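Local atomic coordinates of odorant binding protein OBP69a (Ceratitis capitata, PDB entry 6HHE), a protein that probably binds odorants and carries them in an all-helical fold of the insect PBP/GOBP family, consistent with a role in olfaction. Residues S9-L14 / F119-E124; F47-L52 / E98-T103; T86-Q91 / T104-K109. All coordinates share one frame; numbering follows the deposited sequence.

Contact 1 of 3, residues S9-L14 / F119-E124; sequences SGAKKL and FTTFSE
Lys12 reaches across to the C-terminal tail and donates from NZ to the carbonyl oxygen Ser123 O over 2.7 Å. The C=O...donor angle of 163° places the ammonium nitrogen almost straight beyond the oxygen. The CA-CB bond of Lys12 points away from the tail, and the chain turns back by bending at chi2 (-82°) and again at chi3 (84°). That course also lays Lys12 CE alongside Thr121 O, 3.4 Å away, so CE passes this last helical carbonyl on the way to Ser123 O. The second element is apolar and centres on the Phe122 ring. Ala11 CB sits in the angle between Thr121 and Phe122, 4.0 Å from the methyl Thr121 CG2 and 4.1 Å from the ring atom Phe122 CE1. Leu14, one helical turn on, brings its CD2 branch to within 4.2 Å of the same Phe122 CE1, its side chain running obliquely to that of the phenylalanine. Within the same segment, Thr121 CG2 lies 4.0 Å above the centre of the Phe122 ring and closes one face, while Thr121 OG1 is hydrogen-bonded to Leu117 O. Phe122 is the first residue to leave helix 112-121; an inverse gamma turn centred on it redirects the chain here, and the Phe122 ring and Ser123 O both meet helix 10-22. Val51 of helix 42-55 touches both Leu14 and Phe122, extending the apolar patch inward. The contact thus joins the two ends of the modelled chain by hydrophobic packing and one cationic hydrogen bond to a main-chain oxygen; the positive charge of Lys12 would probably polarise the Ser123 carbonyl.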
loop_
_atom_site.group_PDB
_atom_site.type_symbol
_atom_site.label_atom_id
_atom_site.label_comp_id
_atom_site.label_asym_id
_atom_site.label_seq_id
_atom_site.Cartn_x
_atom_site.Cartn_y
_atom_site.Cartn_z
ATOM N N SER A 9 -6.904 -15.450 -9.476
ATOM C CA SER A 9 -6.701 -14.046 -9.819
ATOM C C SER A 9 -6.888 -13.178 -8.583
ATOM O O SER A 9 -7.635 -12.206 -8.613
ATOM C CB SER A 9 -7.666 -13.614 -10.932
ATOM O OG SER A 9 -9.012 -13.940 -10.617
ATOM N N GLY A 10 -6.189 -13.532 -7.502
ATOM C CA GLY A 10 -6.465 -12.909 -6.217
ATOM C C GLY A 10 -6.225 -11.411 -6.214
ATOM O O GLY A 10 -7.085 -10.630 -5.796
ATOM N N ALA A 11 -5.049 -10.986 -6.685
ATOM C CA ALA A 11 -4.694 -9.573 -6.591
ATOM C C ALA A 11 -5.618 -8.712 -7.439
ATOM O O ALA A 11 -6.004 -7.609 -7.031
ATOM C CB ALA A 11 -3.240 -9.368 -7.009
ATOM N N LYS A 12 -5.987 -9.197 -8.621
ATOM C CA LYS A 12 -6.916 -8.449 -9.457
ATOM C C LYS A 12 -8.310 -8.398 -8.838
ATOM O O LYS A 12 -8.988 -7.367 -8.926
ATOM C CB LYS A 12 -6.957 -9.052 -10.860
ATOM C CG LYS A 12 -5.635 -8.924 -11.629
ATOM C CD LYS A 12 -5.466 -7.547 -12.294
ATOM C CE LYS A 12 -4.901 -6.483 -11.362
ATOM N NZ LYS A 12 -5.291 -5.119 -11.814
ATOM N N LYS A 13 -8.753 -9.493 -8.210
ATOM C CA LYS A 13 -10.023 -9.469 -7.489
ATOM C C LYS A 13 -9.994 -8.416 -6.395
ATOM O O LYS A 13 -10.938 -7.631 -6.241
ATOM C CB LYS A 13 -10.323 -10.841 -6.886
ATOM C CG LYS A 13 -10.659 -11.903 -7.916
ATOM C CD LYS A 13 -11.122 -13.206 -7.278
ATOM C CE LYS A 13 -10.035 -13.846 -6.425
ATOM N NZ LYS A 13 -10.358 -15.266 -6.078
ATOM N N LEU A 14 -8.916 -8.402 -5.613
ATOM C CA LEU A 14 -8.768 -7.433 -4.534
ATOM C C LEU A 14 -8.782 -6.000 -5.074
ATOM O O LEU A 14 -9.472 -5.115 -4.535
ATOM C CB LEU A 14 -7.473 -7.748 -3.781
ATOM C CG LEU A 14 -7.233 -7.202 -2.379
ATOM C CD1 LEU A 14 -6.227 -8.080 -1.662
ATOM C CD2 LEU A 14 -6.695 -5.836 -2.483
ATOM N N PHE A 119 2.797 -1.218 -7.404
ATOM C CA PHE A 119 1.857 -0.246 -7.935
ATOM C C PHE A 119 1.337 -0.669 -9.295
ATOM O O PHE A 119 0.170 -0.390 -9.618
ATOM C CB PHE A 119 2.478 1.139 -8.018
ATOM C CG PHE A 119 2.025 2.040 -6.938
ATOM C CD1 PHE A 119 2.547 1.925 -5.665
ATOM C CD2 PHE A 119 1.037 2.947 -7.171
ATOM C CE1 PHE A 119 2.101 2.751 -4.648
ATOM C CE2 PHE A 119 0.579 3.793 -6.172
ATOM C CZ PHE A 119 1.110 3.682 -4.911
ATOM N N THR A 120 2.138 -1.339 -10.107
ATOM C CA THR A 120 1.562 -1.799 -11.358
ATOM C C THR A 120 0.563 -2.921 -11.084
ATOM O O THR A 120 -0.485 -3.001 -11.741
ATOM C CB THR A 120 2.657 -2.226 -12.337
ATOM O OG1 THR A 120 3.772 -1.323 -12.265
ATOM C CG2 THR A 120 2.117 -2.114 -13.737
ATOM N N THR A 121 0.838 -3.743 -10.078
ATOM C CA THR A 121 -0.036 -4.866 -9.739
ATOM C C THR A 121 -1.383 -4.367 -9.261
ATOM O O THR A 121 -2.426 -4.657 -9.861
ATOM C CB THR A 121 0.607 -5.699 -8.616
ATOM O OG1 THR A 121 1.839 -6.286 -9.044
ATOM C CG2 THR A 121 -0.329 -6.790 -8.110
ATOM N N PHE A 122 -1.368 -3.612 -8.164
ATOM C CA PHE A 122 -2.579 -3.052 -7.565
ATOM C C PHE A 122 -2.953 -1.749 -8.269
ATOM O O PHE A 122 -2.897 -0.657 -7.708
ATOM C CB PHE A 122 -2.369 -2.851 -6.070
ATOM C CG PHE A 122 -2.162 -4.152 -5.312
ATOM C CD1 PHE A 122 -3.213 -5.039 -5.134
ATOM C CD2 PHE A 122 -0.924 -4.495 -4.785
ATOM C CE1 PHE A 122 -3.037 -6.236 -4.445
ATOM C CE2 PHE A 122 -0.753 -5.699 -4.093
ATOM C CZ PHE A 122 -1.817 -6.557 -3.921
ATOM N N SER A 123 -3.289 -1.897 -9.547
ATOM C CA SER A 123 -3.645 -0.810 -10.439
ATOM C C SER A 123 -4.669 -1.322 -11.437
ATOM O O SER A 123 -4.711 -2.513 -11.758
ATOM C CB SER A 123 -2.423 -0.259 -11.191
ATOM O OG SER A 123 -2.828 0.561 -12.269
ATOM N N GLU A 124 -5.474 -0.397 -11.941
ATOM C CA GLU A 124 -6.605 -0.713 -12.805
ATOM C C GLU A 124 -6.143 -0.884 -14.245
ATOM O O GLU A 124 -5.635 -1.939 -14.613
ATOM C CB GLU A 124 -7.656 0.394 -12.693
ATOM C CG GLU A 124 -9.011 0.123 -13.307
ATOM C CD GLU A 124 -9.982 1.266 -13.027
ATOM O OE1 GLU A 124 -9.594 2.220 -12.315
ATOM O OE2 GLU A 124 -11.131 1.217 -13.517
#

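Contact 2 of 3, residues F47-L52 / E98-T103; sequences FIHCVL and ETAFLT
A perpendicular helix-helix crossing in the core of the fold brings His49 of helix 42-55 against Ala100 of helix 96-110. The axes of the two short segments approach to 8.1 Å at an angle of 90°, and the nearest CA atoms, those of His49 and Ala100, are 5.0 Å apart. The small residue at the crossing point is consistent with this closeness: Ala100 CB points at the opposing helix and touches its backbone, 3.5 Å from His49 CA, with the beta carbon His49 CB at 3.7 Å. His49 CG stands anti to the backbone N (chi1 177°), which carries the imidazole off beside the crossing; His49 CB makes the closest side-chain contact.

This interface belongs to the helical PBP/GOBP fold, and the same helix 42-55 carries Cys50, whose disulfide to Cys18 ties it to helix 10-22 on its other side. Ile48 and Leu52, a turn apart, both pack on the alanine methyl. The branch Ile48 CG2 approaches Ala100 CB at 4.0 Å, and Leu52 CD1 meets that same Ala100 CB at 3.9 Å. The other branch of Ile48 carries CD1 to 4.3 Å from Phe101 CD1, oblique to the ring. Phe101 also takes part in a cation-pi contact with Lys45. Beside the packed surface, Thr103 OG1 donates to Thr99 O at 2.8 Å while Thr103 N bonds to the same oxygen from the opposite face of the carbonyl plane, two donors from one residue gripping one acceptor.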
loop_
_atom_site.group_PDB
_atom_site.type_symbol
_atom_site.label_atom_id
_atom_site.label_comp_id
_atom_site.label_asym_id
_atom_site.label_seq_id
_atom_site.Cartn_x
_atom_site.Cartn_y
_atom_site.Cartn_z
ATOM N N PHE A 47 -7.917 4.007 -1.330
ATOM C CA PHE A 47 -7.600 2.764 -2.036
ATOM C C PHE A 47 -6.451 2.042 -1.364
ATOM O O PHE A 47 -6.486 0.823 -1.194
ATOM C CB PHE A 47 -7.268 3.066 -3.496
ATOM C CG PHE A 47 -6.773 1.883 -4.246
ATOM C CD1 PHE A 47 -7.680 0.969 -4.761
ATOM C CD2 PHE A 47 -5.414 1.684 -4.431
ATOM C CE1 PHE A 47 -7.190 -0.168 -5.429
ATOM C CE2 PHE A 47 -4.908 0.540 -5.085
ATOM C CZ PHE A 47 -5.828 -0.373 -5.595
ATOM N N ILE A 48 -5.365 2.765 -1.062
ATOM C CA ILE A 48 -4.208 2.136 -0.438
ATOM C C ILE A 48 -4.596 1.560 0.915
ATOM O O ILE A 48 -4.271 0.402 1.220
ATOM C CB ILE A 48 -3.053 3.156 -0.321
ATOM C CG1 ILE A 48 -2.640 3.611 -1.706
ATOM C CG2 ILE A 48 -1.891 2.508 0.407
ATOM C CD1 ILE A 48 -1.614 4.692 -1.703
ATOM N N HIS A 49 -5.386 2.301 1.703
ATOM C CA HIS A 49 -5.871 1.738 2.956
ATOM C C HIS A 49 -6.690 0.473 2.725
ATOM O O HIS A 49 -6.525 -0.509 3.451
ATOM C CB HIS A 49 -6.702 2.769 3.712
ATOM C CG HIS A 49 -7.289 2.236 4.964
ATOM N ND1 HIS A 49 -8.533 1.640 5.001
ATOM C CD2 HIS A 49 -6.779 2.139 6.212
ATOM C CE1 HIS A 49 -8.768 1.209 6.230
ATOM N NE2 HIS A 49 -7.733 1.521 6.989
ATOM N N CYS A 50 -7.548 0.484 1.707
ATOM C CA CYS A 50 -8.417 -0.657 1.382
ATOM C C CYS A 50 -7.586 -1.893 1.107
ATOM O O CYS A 50 -7.910 -2.987 1.602
ATOM C CB CYS A 50 -9.267 -0.265 0.167
ATOM S SG CYS A 50 -10.523 -1.582 -0.312
ATOM N N VAL A 51 -6.526 -1.737 0.317
ATOM C CA VAL A 51 -5.665 -2.864 -0.023
ATOM C C VAL A 51 -4.991 -3.400 1.227
ATOM O O VAL A 51 -5.032 -4.609 1.488
ATOM C CB VAL A 51 -4.655 -2.461 -1.095
ATOM C CG1 VAL A 51 -3.584 -3.563 -1.305
ATOM C CG2 VAL A 51 -5.373 -2.119 -2.412
ATOM N N LEU A 52 -4.391 -2.525 2.034
ATOM C CA LEU A 52 -3.744 -2.972 3.270
ATOM C C LEU A 52 -4.725 -3.694 4.179
ATOM O O LEU A 52 -4.380 -4.704 4.818
ATOM C CB LEU A 52 -3.134 -1.782 4.018
ATOM C CG LEU A 52 -1.958 -1.150 3.316
ATOM C CD1 LEU A 52 -1.510 0.054 4.149
ATOM C CD2 LEU A 52 -0.760 -2.088 3.124
ATOM N N GLU A 98 -5.028 8.393 5.696
ATOM C CA GLU A 98 -3.790 9.174 5.791
ATOM C C GLU A 98 -2.627 8.307 6.270
ATOM O O GLU A 98 -1.517 8.390 5.726
ATOM C CB GLU A 98 -3.928 10.357 6.750
ATOM C CG GLU A 98 -5.090 11.276 6.484
ATOM C CD GLU A 98 -4.987 12.009 5.169
ATOM O OE1 GLU A 98 -6.038 12.512 4.695
ATOM O OE2 GLU A 98 -3.869 12.102 4.609
ATOM N N THR A 99 -2.838 7.475 7.299
ATOM C CA THR A 99 -1.785 6.559 7.742
ATOM C C THR A 99 -1.340 5.636 6.615
ATOM O O THR A 99 -0.135 5.431 6.415
ATOM C CB THR A 99 -2.244 5.716 8.927
ATOM O OG1 THR A 99 -2.591 6.590 10.008
ATOM C CG2 THR A 99 -1.145 4.804 9.397
ATOM N N ALA A 100 -2.291 5.045 5.877
ATOM C CA ALA A 100 -1.884 4.165 4.781
ATOM C C ALA A 100 -1.024 4.918 3.775
ATOM O O ALA A 100 -0.011 4.384 3.285
ATOM C CB ALA A 100 -3.112 3.590 4.077
ATOM N N PHE A 101 -1.405 6.160 3.465
ATOM C CA PHE A 101 -0.694 6.954 2.466
ATOM C C PHE A 101 0.692 7.316 2.940
ATOM O O PHE A 101 1.673 7.116 2.199
ATOM C CB PHE A 101 -1.484 8.224 2.169
ATOM C CG PHE A 101 -0.954 9.046 1.018
ATOM C CD1 PHE A 101 -1.259 8.697 -0.286
ATOM C CD2 PHE A 101 -0.228 10.189 1.259
ATOM C CE1 PHE A 101 -0.845 9.522 -1.366
ATOM C CE2 PHE A 101 0.223 10.981 0.199
ATOM C CZ PHE A 101 -0.076 10.631 -1.093
ATOM N N LEU A 102 0.793 7.862 4.158
ATOM C CA LEU A 102 2.104 8.254 4.697
ATOM C C LEU A 102 3.027 7.049 4.836
ATOM O O LEU A 102 4.234 7.150 4.553
ATOM C CB LEU A 102 1.912 8.937 6.049
ATOM C CG LEU A 102 1.183 10.275 5.981
ATOM C CD1 LEU A 102 0.824 10.662 7.411
ATOM C CD2 LEU A 102 2.041 11.318 5.294
ATOM N N THR A 103 2.485 5.905 5.292
ATOM C CA THR A 103 3.314 4.718 5.435
ATOM C C THR A 103 3.785 4.252 4.070
ATOM O O THR A 103 4.963 3.903 3.902
ATOM C CB THR A 103 2.546 3.621 6.180
ATOM O OG1 THR A 103 2.142 4.153 7.465
ATOM C CG2 THR A 103 3.423 2.401 6.422
#

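Contact 3 of 3, residues T86-Q91 / T104-K109; sequences TTCGTQ and TECYIK
Cys106 and Cys88 are joined by a disulfide, one of three in this chain, as in the classical six-cysteine insect odorant-binding proteins. It links the last turn of helix 78-88 to helix 96-110, with SG of Cys88 2.2 Å from SG of Cys106 and a chi3 of -81°. The sulfur of Cys106 is placed for this by lying opposite its backbone N (chi1 180°), whereas that of Cys88 lies beside its own N. Tyr107 packs next to the bridge: its CE1 is 3.7 Å from Cys88 CB, and Cys88 SG lies 5.0 Å from the centroid of the Tyr107 ring, an oblique sulfur-aromatic contact. Gln91 CG touches Cys106 CB at 4.0 Å, and its amide turns back so that Gln91 NE2 donates to Cys88 O at 2.9 Å with a nearly straight N-H...O angle of 172°. Replacing Gln91 by an alanine would probably leave Cys88 O without this donor and uncover one flank of Cys106 CB. At Gly89, whose phi is positive, a water donates to Gly89 O and lies at the edge of the Tyr107 ring, in its plane, 2.7 Å from Tyr107 OH.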
loop_
_atom_site.group_PDB
_atom_site.type_symbol
_atom_site.label_atom_id
_atom_site.label_comp_id
_atom_site.label_asym_id
_atom_site.label_seq_id
_atom_site.Cartn_x
_atom_site.Cartn_y
_atom_site.Cartn_z
ATOM N N THR A 86 10.852 -2.388 9.541
ATOM C CA THR A 86 11.691 -1.732 10.557
ATOM C C THR A 86 11.941 -0.279 10.193
ATOM O O THR A 86 11.999 0.582 11.092
ATOM C CB THR A 86 13.009 -2.488 10.732
ATOM O OG1 THR A 86 13.775 -2.455 9.528
ATOM C CG2 THR A 86 12.782 -3.903 11.169
ATOM N N THR A 87 12.066 0.033 8.887
ATOM C CA THR A 87 12.360 1.416 8.506
ATOM C C THR A 87 11.141 2.297 8.664
ATOM O O THR A 87 11.266 3.467 9.056
ATOM C CB THR A 87 12.859 1.464 7.069
ATOM O OG1 THR A 87 14.011 0.609 6.931
ATOM C CG2 THR A 87 13.214 2.884 6.669
ATOM N N CYS A 88 9.966 1.780 8.321
ATOM C CA CYS A 88 8.779 2.592 8.132
ATOM C C CYS A 88 7.757 2.416 9.235
ATOM O O CYS A 88 7.089 3.393 9.589
ATOM C CB CYS A 88 8.128 2.277 6.785
ATOM S SG CYS A 88 9.222 2.754 5.450
ATOM N N GLY A 89 7.618 1.207 9.770
ATOM C CA GLY A 89 6.632 0.979 10.823
ATOM C C GLY A 89 5.283 1.551 10.445
ATOM O O GLY A 89 4.781 1.331 9.338
ATOM N N THR A 90 4.653 2.241 11.387
ATOM C CA THR A 90 3.420 2.970 11.131
ATOM C C THR A 90 3.764 4.453 11.049
ATOM O O THR A 90 4.345 5.018 11.985
ATOM C CB THR A 90 2.387 2.717 12.232
ATOM O OG1 THR A 90 2.140 1.323 12.351
ATOM C CG2 THR A 90 1.092 3.426 11.883
ATOM N N GLN A 91 3.462 5.078 9.912
ATOM C CA GLN A 91 3.595 6.520 9.772
ATOM C C GLN A 91 2.198 7.087 9.992
ATOM O O GLN A 91 1.372 7.107 9.074
ATOM C CB GLN A 91 4.147 6.918 8.406
ATOM C CG GLN A 91 5.577 6.423 8.117
ATOM C CD GLN A 91 6.592 7.075 9.007
ATOM O OE1 GLN A 91 6.639 8.295 9.103
ATOM N NE2 GLN A 91 7.426 6.267 9.660
ATOM N N THR A 104 2.911 4.327 3.051
ATOM C CA THR A 104 3.303 3.882 1.715
ATOM C C THR A 104 4.308 4.843 1.084
ATOM O O THR A 104 5.205 4.378 0.356
ATOM C CB THR A 104 2.061 3.707 0.837
ATOM O OG1 THR A 104 1.265 2.660 1.385
ATOM C CG2 THR A 104 2.455 3.325 -0.574
ATOM N N GLU A 105 4.207 6.138 1.409
ATOM C CA GLU A 105 5.237 7.073 0.965
ATOM C C GLU A 105 6.584 6.652 1.508
ATOM O O GLU A 105 7.604 6.705 0.785
ATOM C CB GLU A 105 4.916 8.496 1.412
ATOM C CG GLU A 105 3.886 9.138 0.537
ATOM C CD GLU A 105 3.657 10.581 0.895
ATOM O OE1 GLU A 105 3.456 10.874 2.095
ATOM O OE2 GLU A 105 3.703 11.420 -0.026
ATOM N N CYS A 106 6.626 6.223 2.778
ATOM C CA CYS A 106 7.873 5.731 3.356
ATOM C C CYS A 106 8.341 4.456 2.638
ATOM O O CYS A 106 9.534 4.311 2.312
ATOM C CB CYS A 106 7.673 5.524 4.842
ATOM S SG CYS A 106 9.193 4.905 5.645
ATOM N N TYR A 107 7.425 3.526 2.357
ATOM C CA TYR A 107 7.808 2.313 1.615
ATOM C C TYR A 107 8.424 2.638 0.269
ATOM O O TYR A 107 9.401 1.994 -0.134
ATOM C CB TYR A 107 6.593 1.423 1.383
ATOM C CG TYR A 107 5.954 0.798 2.586
ATOM C CD1 TYR A 107 6.622 0.628 3.816
ATOM C CD2 TYR A 107 4.666 0.311 2.460
ATOM C CE1 TYR A 107 5.979 -0.016 4.872
ATOM C CE2 TYR A 107 3.993 -0.303 3.543
ATOM C CZ TYR A 107 4.676 -0.477 4.717
ATOM O OH TYR A 107 3.955 -1.091 5.724
ATOM N N ILE A 108 7.876 3.631 -0.439
ATOM C CA ILE A 108 8.350 3.975 -1.780
ATOM C C ILE A 108 9.757 4.538 -1.704
ATOM O O ILE A 108 10.611 4.228 -2.561
ATOM C CB ILE A 108 7.362 4.970 -2.382
ATOM C CG1 ILE A 108 6.076 4.262 -2.823
ATOM C CG2 ILE A 108 8.019 5.726 -3.583
ATOM C CD1 ILE A 108 4.888 5.223 -3.066
ATOM N N LYS A 109 10.031 5.341 -0.659
ATOM C CA LYS A 109 11.387 5.869 -0.451
ATOM C C LYS A 109 12.364 4.763 -0.088
ATOM O O LYS A 109 13.540 4.803 -0.506
ATOM C CB LYS A 109 11.410 6.930 0.661
ATOM C CG LYS A 109 10.779 8.253 0.269
ATOM C CD LYS A 109 10.908 9.279 1.386
ATOM C CE LYS A 109 10.190 10.568 1.017
ATOM N NZ LYS A 109 8.755 10.303 0.706
HETATM O O HOH W 1 5.396 -0.964 8.009
#

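In the fold
From the N terminus, helix 10-22 opens the widest loop, which contact 1 closes 105 residues later when the tail after helix 112-121 returns to it. Contacts 2 and 3 both fall within that loop. Contact 2 closes 45 residues between helices 42-55 and 96-110, contact 3 only 12 between the end of helix 78-88 and helix 96-110. These two cross: the chain passes through 47-52, 86-91, 98-103 and 104-109 in turn. Between them Thr103 OG1 meets Gln91 N at 2.9 Å, a probable hydrogen bond. Phe47 of contact 2 packs on Phe122 O of contact 1, and Phe119 packs on Thr104 and Ile108, joining contacts 1 and 3, which lie on opposite sides of the chain's centre.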